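Local coordinates for protein adhesin (Streptococcus sanguinis SK1 = NCTC 7863, PDB 6VT2) that probably attaches the bacterium to host surfaces by binding sialylated glycans through two tandem Siglec-like modules, at residues G283-S288 with F316-A321. Residues are numbered along the deposited sequence; the frame is centred on the assembly and turned at random.
Sequences GTIPKS and FRIVFA
The Phe320 ring carries Ile285 on one face: CG2 of Ile285 stands 3.8 Å from the ring centroid and only 9° off the ring normal, a CH-pi contact over the centre of the six carbons. The contact belongs to the second Siglec-like module, a sandwich of two beta-sheets. The other branch of Ile285 lies over the same face, displaced to the CD1–CE1 rim, where its CD1 comes to 3.5 Å from Phe320 CE1 and its CG1 to 3.7 Å from Phe320 CD1. Tyr297, from strand 296-305, meets this ring edge-to-face.

Ile285 sits in the loop that follows strand 277-283 of one sheet, whereas Phe320 and Ile318 lie on strand 314-321 of the other, so the loop leaving one sheet packs against strand 314-321 of the other. All three touching residues are buried, and the contacts between the segments are apolar. The main chain of Ile285 is held separately, by a backbone hydrogen bond with Gly219.

Two torsions explain how one residue covers both regions of the ring. With chi1 at -62°, CG2 of Ile285 is anti to its own backbone nitrogen and CG1 lies beside that nitrogen, which sets the two branches over the ring centre and the rim; chi2 of -58° then swings CD1 to the CE1 end. Leu256, Phe258, Phe216 and Tyr297 also touch Ile285.

Phe320 is part of the glycan pocket, its side chain about 4 Å from the bound N-acetylneuraminic acid at nearest atoms. Ile285 is thus a second-shell residue that backs one face of a ligand-contacting ring. Beyond the ring, Ile285 CD1 also approaches Ile318, ending 4.3 Å from Ile318 CG2.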
# COMPACT_ATOMS: atom_id res chain seq x y z
N GLY A 283 23.57 -11.99 -14.17
CA GLY A 283 24.89 -12.28 -14.65
C GLY A 283 24.85 -13.21 -15.84
O GLY A 283 23.79 -13.62 -16.29
N THR A 284 26.05 -13.62 -16.26
CA THR A 284 26.23 -14.52 -17.39
C THR A 284 27.07 -15.70 -16.95
O THR A 284 28.18 -15.53 -16.48
CB THR A 284 26.92 -13.79 -18.53
OG1 THR A 284 26.14 -12.65 -18.92
CG2 THR A 284 27.05 -14.69 -19.78
N ILE A 285 26.55 -16.89 -17.16
CA ILE A 285 27.38 -18.07 -17.08
C ILE A 285 28.22 -18.12 -18.34
O ILE A 285 27.66 -18.29 -19.43
CB ILE A 285 26.51 -19.31 -16.94
CG1 ILE A 285 25.67 -19.30 -15.68
CG2 ILE A 285 27.39 -20.59 -16.96
CD1 ILE A 285 26.41 -19.19 -14.37
N PRO A 286 29.52 -17.96 -18.27
CA PRO A 286 30.32 -18.02 -19.50
C PRO A 286 30.46 -19.43 -20.03
O PRO A 286 30.26 -20.41 -19.32
CB PRO A 286 31.67 -17.48 -19.05
CG PRO A 286 31.76 -17.96 -17.58
CD PRO A 286 30.36 -17.82 -17.05
N LYS A 287 30.77 -19.51 -21.33
CA LYS A 287 30.77 -20.81 -21.96
C LYS A 287 31.86 -21.71 -21.40
O LYS A 287 31.78 -22.92 -21.60
CB LYS A 287 30.91 -20.68 -23.47
CG LYS A 287 32.27 -20.19 -23.96
CD LYS A 287 32.36 -20.08 -25.46
CE LYS A 287 33.81 -19.90 -25.88
NZ LYS A 287 33.92 -19.63 -27.34
N SER A 288 32.83 -21.14 -20.70
CA SER A 288 33.86 -21.95 -20.06
C SER A 288 33.28 -22.89 -19.02
O SER A 288 33.96 -23.85 -18.64
CB SER A 288 34.90 -21.10 -19.40
OG SER A 288 34.27 -20.27 -18.45
N PHE A 316 17.84 -22.79 -3.69
CA PHE A 316 17.46 -22.50 -5.07
C PHE A 316 18.70 -22.78 -5.90
O PHE A 316 19.79 -22.96 -5.36
CB PHE A 316 16.94 -21.09 -5.28
CG PHE A 316 17.95 -20.06 -5.16
CD1 PHE A 316 18.32 -19.59 -3.96
CD2 PHE A 316 18.57 -19.53 -6.26
CE1 PHE A 316 19.31 -18.64 -3.81
CE2 PHE A 316 19.55 -18.58 -6.13
CZ PHE A 316 19.91 -18.09 -4.91
N ARG A 317 18.49 -22.97 -7.21
CA ARG A 317 19.62 -23.27 -8.07
C ARG A 317 19.63 -22.39 -9.29
O ARG A 317 18.60 -21.93 -9.75
CB ARG A 317 19.60 -24.74 -8.57
CG ARG A 317 19.38 -25.75 -7.41
CD ARG A 317 19.68 -27.16 -7.82
NE ARG A 317 18.82 -27.59 -8.88
CZ ARG A 317 18.92 -28.81 -9.43
NH1 ARG A 317 19.83 -29.67 -8.99
NH2 ARG A 317 18.12 -29.13 -10.42
N ILE A 318 20.81 -22.18 -9.78
CA ILE A 318 21.03 -21.75 -11.15
C ILE A 318 21.45 -22.98 -11.90
O ILE A 318 22.40 -23.64 -11.51
CB ILE A 318 22.08 -20.63 -11.22
CG1 ILE A 318 21.40 -19.36 -10.76
CG2 ILE A 318 22.62 -20.48 -12.68
CD1 ILE A 318 22.37 -18.21 -10.56
N VAL A 319 20.80 -23.24 -13.04
CA VAL A 319 21.09 -24.39 -13.89
C VAL A 319 21.48 -23.87 -15.26
O VAL A 319 20.78 -23.03 -15.83
CB VAL A 319 19.92 -25.37 -13.97
CG1 VAL A 319 20.25 -26.49 -14.92
CG2 VAL A 319 19.67 -25.90 -12.53
N PHE A 320 22.59 -24.35 -15.77
CA PHE A 320 23.14 -23.87 -17.02
C PHE A 320 22.46 -24.58 -18.17
O PHE A 320 22.16 -25.77 -18.11
CB PHE A 320 24.65 -24.11 -17.13
CG PHE A 320 25.45 -23.77 -15.91
CD1 PHE A 320 25.03 -22.87 -14.94
CD2 PHE A 320 26.67 -24.35 -15.76
CE1 PHE A 320 25.81 -22.63 -13.80
CE2 PHE A 320 27.46 -24.10 -14.66
CZ PHE A 320 27.01 -23.25 -13.68
N ALA A 321 22.23 -23.85 -19.23
CA ALA A 321 21.71 -24.43 -20.45
C ALA A 321 22.52 -23.98 -21.65
O ALA A 321 23.01 -22.87 -21.71
CB ALA A 321 20.27 -24.05 -20.64